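Local coordinates for protein isocitrate dehydrogenase [NAD] subunit 2, mitochondrial (PDB 3BLX) that oxidatively decarboxylates isocitrate to 2-oxoglutarate with NAD+ in the mitochondrial citric acid cycle, as one of two subunit types of an allosteric octamer, at residues Tyr175-Lys189 with Ala234-Tyr246. Residues are numbered along the deposited sequence; the frame is centred on the assembly and turned at random.
Sequences YARAIGRPRVIVVHK and AYTDAVSVCPNLY
Arg183 O takes Val239 N, Val239 O takes Ile185 N, Ile185 O takes Val241 N and Val241 O takes Val187 N, zipping strands 183-188 and 238-242 into parallel inner neighbours of the mixed sheet of this isocitrate/isopropylmalate dehydrogenase fold. This is the tight part: on one sheet face, CG2 of Val239 sits 4.1 Å from Ala176 CB of helix 162-178 and 4.0 Å from CD1 of Ile179, just past it, and Val186 CG2 meets Val241 CG2. On the other, Ile185 CD1, anti to CA (chi2 176°), reaches CE2 of the Tyr235 ring, whose hydroxyl goes to Glu219, and lies over one face of the Arg183 guanidinium.

Toward the N-terminal ends of the strands, the contact loosens into polar links at a partly exposed margin. Arg183 NH1 donates to Ala234 O, 3.1 Å away in the guanidinium plane, and forms a salt bridge with Asp237 OD1 at 3.0 Å; Glu217 takes NH2. Arg181 NE bonds weakly to Ala238 O (3.1 Å), its CD against Val239 CG2. Shortened to an alanine here, the side chain would probably leave Ala238 O without that weak donor and one flank of Val239 uncovered.

At the opposite end Lys189, probably critical for catalysis, lays CB by Tyr246 OH and packs on Thr241 of the subunit 1 chain. Backbone bonds and apolar packing thus fix the strand that probably sets its amine beside Asp222, a likely substrate and magnesium ligand.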
loop_
_atom_site.group_PDB
_atom_site.type_symbol
_atom_site.label_atom_id
_atom_site.label_comp_id
_atom_site.label_asym_id
_atom_site.label_seq_id
_atom_site.Cartn_x
_atom_site.Cartn_y
_atom_site.Cartn_z
ATOM N N TYR B 175 -27.593 -44.242 28.853
ATOM C CA TYR B 175 -26.826 -43.778 29.986
ATOM C C TYR B 175 -27.756 -43.148 31.021
ATOM O O TYR B 175 -27.468 -43.154 32.212
ATOM C CB TYR B 175 -25.761 -42.766 29.519
ATOM C CG TYR B 175 -24.798 -42.331 30.602
ATOM C CD1 TYR B 175 -25.026 -41.168 31.349
ATOM C CD2 TYR B 175 -23.661 -43.090 30.885
ATOM C CE1 TYR B 175 -24.145 -40.775 32.349
ATOM C CE2 TYR B 175 -22.776 -42.713 31.879
ATOM C CZ TYR B 175 -23.017 -41.556 32.614
ATOM O OH TYR B 175 -22.125 -41.188 33.609
ATOM N N ALA B 176 -28.867 -42.589 30.577
ATOM C CA ALA B 176 -29.815 -42.039 31.522
ATOM C C ALA B 176 -30.506 -43.192 32.265
ATOM O O ALA B 176 -30.634 -43.181 33.491
ATOM C CB ALA B 176 -30.808 -41.179 30.813
ATOM N N ARG B 177 -30.941 -44.191 31.506
ATOM C CA ARG B 177 -31.464 -45.420 32.074
ATOM C C ARG B 177 -30.454 -46.037 33.054
ATOM O O ARG B 177 -30.781 -46.300 34.203
ATOM C CB ARG B 177 -31.810 -46.383 30.945
ATOM C CG ARG B 177 -31.974 -47.823 31.344
ATOM C CD ARG B 177 -32.133 -48.695 30.098
ATOM N NE ARG B 177 -33.413 -48.438 29.450
ATOM C CZ ARG B 177 -33.738 -48.895 28.248
ATOM N NH1 ARG B 177 -32.845 -49.615 27.581
ATOM N NH2 ARG B 177 -34.938 -48.633 27.718
ATOM N N ALA B 178 -29.217 -46.223 32.610
ATOM C CA ALA B 178 -28.152 -46.804 33.435
ATOM C C ALA B 178 -27.727 -46.058 34.727
ATOM O O ALA B 178 -27.057 -46.633 35.570
ATOM C CB ALA B 178 -26.921 -47.097 32.573
ATOM N N ILE B 179 -28.095 -44.802 34.895
ATOM C CA ILE B 179 -27.783 -44.112 36.135
ATOM C C ILE B 179 -29.068 -43.640 36.802
ATOM O O ILE B 179 -29.025 -42.829 37.731
ATOM C CB ILE B 179 -26.874 -42.874 35.923
ATOM C CG1 ILE B 179 -27.490 -41.897 34.920
ATOM C CG2 ILE B 179 -25.500 -43.272 35.448
ATOM C CD1 ILE B 179 -26.769 -40.564 34.873
ATOM N N GLY B 180 -30.209 -44.125 36.307
ATOM C CA GLY B 180 -31.506 -43.797 36.881
ATOM C C GLY B 180 -31.972 -42.347 36.792
ATOM O O GLY B 180 -32.257 -41.696 37.787
ATOM N N ARG B 181 -32.054 -41.824 35.582
ATOM C CA ARG B 181 -32.601 -40.497 35.406
ATOM C C ARG B 181 -33.743 -40.547 34.398
ATOM O O ARG B 181 -33.639 -41.176 33.327
ATOM C CB ARG B 181 -31.512 -39.512 34.977
ATOM C CG ARG B 181 -30.771 -38.828 36.123
ATOM C CD ARG B 181 -29.354 -38.468 35.700
ATOM N NE ARG B 181 -28.943 -37.121 36.097
ATOM C CZ ARG B 181 -27.940 -36.861 36.927
ATOM N NH1 ARG B 181 -27.252 -37.861 37.451
ATOM N NH2 ARG B 181 -27.629 -35.609 37.226
ATOM N N PRO B 182 -34.846 -39.884 34.749
ATOM C CA PRO B 182 -36.086 -39.870 33.970
ATOM C C PRO B 182 -35.931 -39.146 32.617
ATOM O O PRO B 182 -36.332 -39.730 31.605
ATOM C CB PRO B 182 -37.076 -39.108 34.872
ATOM C CG PRO B 182 -36.364 -38.812 36.138
ATOM C CD PRO B 182 -34.895 -38.997 35.922
ATOM N N ARG B 183 -35.360 -37.931 32.602
ATOM C CA ARG B 183 -35.359 -37.070 31.403
ATOM C C ARG B 183 -34.048 -37.048 30.652
ATOM O O ARG B 183 -32.993 -36.945 31.259
ATOM C CB ARG B 183 -35.667 -35.614 31.753
ATOM C CG ARG B 183 -36.675 -35.413 32.826
ATOM C CD ARG B 183 -36.255 -34.221 33.651
ATOM N NE ARG B 183 -36.464 -32.947 32.976
ATOM C CZ ARG B 183 -35.961 -31.790 33.395
ATOM N NH1 ARG B 183 -35.199 -31.755 34.476
ATOM N NH2 ARG B 183 -36.213 -30.668 32.736
ATOM N N VAL B 184 -34.114 -37.130 29.324
ATOM C CA VAL B 184 -32.983 -36.691 28.518
ATOM C C VAL B 184 -33.403 -35.450 27.767
ATOM O O VAL B 184 -34.443 -35.409 27.124
ATOM C CB VAL B 184 -32.404 -37.766 27.584
ATOM C CG1 VAL B 184 -32.812 -39.162 28.045
ATOM C CG2 VAL B 184 -32.806 -37.509 26.175
ATOM N N ILE B 185 -32.611 -34.410 27.943
ATOM C CA ILE B 185 -32.843 -33.127 27.303
ATOM C C ILE B 185 -31.897 -32.921 26.117
ATOM O O ILE B 185 -30.676 -32.898 26.290
ATOM C CB ILE B 185 -32.613 -32.007 28.308
ATOM C CG1 ILE B 185 -33.565 -32.192 29.499
ATOM C CG2 ILE B 185 -32.760 -30.669 27.637
ATOM C CD1 ILE B 185 -33.352 -31.200 30.595
ATOM N N VAL B 186 -32.455 -32.809 24.917
ATOM C CA VAL B 186 -31.665 -32.412 23.768
ATOM C C VAL B 186 -31.582 -30.891 23.756
ATOM O O VAL B 186 -32.609 -30.215 23.775
ATOM C CB VAL B 186 -32.276 -32.878 22.445
ATOM C CG1 VAL B 186 -31.594 -32.167 21.330
ATOM C CG2 VAL B 186 -32.109 -34.358 22.264
ATOM N N VAL B 187 -30.354 -30.372 23.762
ATOM C CA VAL B 187 -30.076 -28.934 23.669
ATOM C C VAL B 187 -29.679 -28.553 22.235
ATOM O O VAL B 187 -28.850 -29.217 21.614
ATOM C CB VAL B 187 -28.967 -28.504 24.654
ATOM C CG1 VAL B 187 -28.542 -27.080 24.412
ATOM C CG2 VAL B 187 -29.457 -28.627 26.056
ATOM N N HIS B 188 -30.282 -27.492 21.709
ATOM C CA HIS B 188 -30.078 -27.117 20.326
ATOM C C HIS B 188 -30.302 -25.626 20.190
ATOM O O HIS B 188 -30.711 -24.981 21.142
ATOM C CB HIS B 188 -31.066 -27.864 19.449
ATOM C CG HIS B 188 -32.487 -27.530 19.753
ATOM N ND1 HIS B 188 -33.243 -26.708 18.948
ATOM C CD2 HIS B 188 -33.280 -27.874 20.796
ATOM C CE1 HIS B 188 -34.448 -26.571 19.472
ATOM N NE2 HIS B 188 -34.493 -27.263 20.597
ATOM N N LYS B 189 -30.018 -25.080 19.007
ATOM C CA LYS B 189 -30.247 -23.661 18.696
ATOM C C LYS B 189 -31.461 -23.545 17.740
ATOM O O LYS B 189 -31.887 -24.545 17.163
ATOM C CB LYS B 189 -28.986 -23.019 18.101
ATOM C CG LYS B 189 -28.620 -21.652 18.671
ATOM C CD LYS B 189 -29.860 -20.771 18.845
ATOM C CE LYS B 189 -29.553 -19.284 18.653
ATOM N NZ LYS B 189 -28.629 -18.714 19.671
ATOM N N ALA B 234 -32.160 -28.024 39.208
ATOM C CA ALA B 234 -33.292 -28.338 38.345
ATOM C C ALA B 234 -32.956 -29.337 37.237
ATOM O O ALA B 234 -33.839 -29.788 36.503
ATOM C CB ALA B 234 -33.832 -27.066 37.741
ATOM N N TYR B 235 -31.681 -29.688 37.119
ATOM C CA TYR B 235 -31.235 -30.556 36.037
ATOM C C TYR B 235 -30.605 -31.836 36.537
ATOM O O TYR B 235 -30.109 -32.633 35.745
ATOM C CB TYR B 235 -30.253 -29.816 35.106
ATOM C CG TYR B 235 -30.918 -28.854 34.144
ATOM C CD1 TYR B 235 -31.148 -27.537 34.501
ATOM C CD2 TYR B 235 -31.327 -29.273 32.880
ATOM C CE1 TYR B 235 -31.761 -26.666 33.626
ATOM C CE2 TYR B 235 -31.933 -28.400 32.000
ATOM C CZ TYR B 235 -32.140 -27.100 32.375
ATOM O OH TYR B 235 -32.736 -26.229 31.500
ATOM N N THR B 236 -30.639 -32.048 37.848
ATOM C CA THR B 236 -30.023 -33.242 38.422
ATOM C C THR B 236 -30.848 -34.514 38.236
ATOM O O THR B 236 -30.434 -35.583 38.638
ATOM C CB THR B 236 -29.673 -33.057 39.895
ATOM O OG1 THR B 236 -30.852 -33.204 40.654
ATOM C CG2 THR B 236 -29.098 -31.659 40.140
ATOM N N ASP B 237 -32.002 -34.394 37.599
ATOM C CA ASP B 237 -32.794 -35.554 37.204
ATOM C C ASP B 237 -32.733 -35.757 35.698
ATOM O O ASP B 237 -33.574 -36.437 35.112
ATOM C CB ASP B 237 -34.255 -35.356 37.607
ATOM C CG ASP B 237 -34.866 -34.091 36.996
ATOM O OD1 ASP B 237 -34.230 -33.014 37.063
ATOM O OD2 ASP B 237 -35.992 -34.162 36.458
ATOM N N ALA B 238 -31.752 -35.147 35.054
ATOM C CA ALA B 238 -31.690 -35.199 33.604
ATOM C C ALA B 238 -30.306 -35.446 33.080
ATOM O O ALA B 238 -29.295 -35.170 33.730
ATOM C CB ALA B 238 -32.238 -33.943 33.007
ATOM N N VAL B 239 -30.283 -35.971 31.872
ATOM C CA VAL B 239 -29.075 -36.102 31.090
ATOM C C VAL B 239 -29.200 -35.264 29.804
ATOM O O VAL B 239 -30.094 -35.489 28.985
ATOM C CB VAL B 239 -28.871 -37.557 30.754
ATOM C CG1 VAL B 239 -28.070 -37.726 29.488
ATOM C CG2 VAL B 239 -28.194 -38.219 31.896
ATOM N N SER B 240 -28.329 -34.279 29.643
ATOM C CA SER B 240 -28.330 -33.463 28.425
ATOM C C SER B 240 -27.477 -34.049 27.278
ATOM O O SER B 240 -26.357 -34.507 27.508
ATOM C CB SER B 240 -27.843 -32.069 28.766
ATOM O OG SER B 240 -28.583 -31.532 29.836
ATOM N N VAL B 241 -28.011 -34.073 26.057
ATOM C CA VAL B 241 -27.158 -34.232 24.874
ATOM C C VAL B 241 -27.131 -32.996 23.977
ATOM O O VAL B 241 -28.108 -32.293 23.843
ATOM C CB VAL B 241 -27.601 -35.363 23.982
ATOM C CG1 VAL B 241 -26.704 -36.525 24.135
ATOM C CG2 VAL B 241 -29.049 -35.668 24.224
ATOM N N CYS B 242 -26.016 -32.762 23.312
ATOM C CA CYS B 242 -25.974 -31.676 22.332
ATOM C C CYS B 242 -25.058 -32.017 21.188
ATOM O O CYS B 242 -24.205 -32.918 21.308
ATOM C CB CYS B 242 -25.521 -30.384 22.987
ATOM S SG CYS B 242 -23.865 -30.488 23.672
ATOM N N PRO B 243 -25.231 -31.312 20.058
ATOM C CA PRO B 243 -24.333 -31.486 18.905
ATOM C C PRO B 243 -22.939 -30.982 19.261
ATOM O O PRO B 243 -22.790 -30.211 20.216
ATOM C CB PRO B 243 -24.960 -30.612 17.820
ATOM C CG PRO B 243 -26.347 -30.292 18.293
ATOM C CD PRO B 243 -26.301 -30.336 19.790
ATOM N N ASN B 244 -21.928 -31.431 18.528
ATOM C CA ASN B 244 -20.545 -31.086 18.870
ATOM C C ASN B 244 -20.290 -29.571 19.040
ATOM O O ASN B 244 -19.473 -29.169 19.873
ATOM C CB ASN B 244 -19.581 -31.704 17.849
ATOM C CG ASN B 244 -18.165 -31.187 17.999
ATOM O OD1 ASN B 244 -17.709 -30.386 17.183
ATOM N ND2 ASN B 244 -17.468 -31.625 19.048
ATOM N N LEU B 245 -21.012 -28.754 18.264
ATOM C CA LEU B 245 -20.912 -27.295 18.280
ATOM C C LEU B 245 -20.895 -26.597 19.656
ATOM O O LEU B 245 -20.049 -25.742 19.928
ATOM C CB LEU B 245 -22.027 -26.707 17.415
ATOM C CG LEU B 245 -21.675 -25.331 16.832
ATOM C CD1 LEU B 245 -20.706 -25.467 15.654
ATOM C CD2 LEU B 245 -22.914 -24.548 16.415
ATOM N N TYR B 246 -21.839 -26.952 20.517
ATOM C CA TYR B 246 -21.980 -26.282 21.796
ATOM C C TYR B 246 -21.405 -27.117 22.931
ATOM O O TYR B 246 -21.377 -26.678 24.078
ATOM C CB TYR B 246 -23.453 -26.023 22.096
ATOM C CG TYR B 246 -24.304 -25.757 20.886
ATOM C CD1 TYR B 246 -24.215 -24.552 20.211
ATOM C CD2 TYR B 246 -25.219 -26.708 20.434
ATOM C CE1 TYR B 246 -24.997 -24.305 19.103
ATOM C CE2 TYR B 246 -26.008 -26.473 19.322
ATOM C CZ TYR B 246 -25.890 -25.269 18.662
ATOM O OH TYR B 246 -26.667 -25.017 17.555
#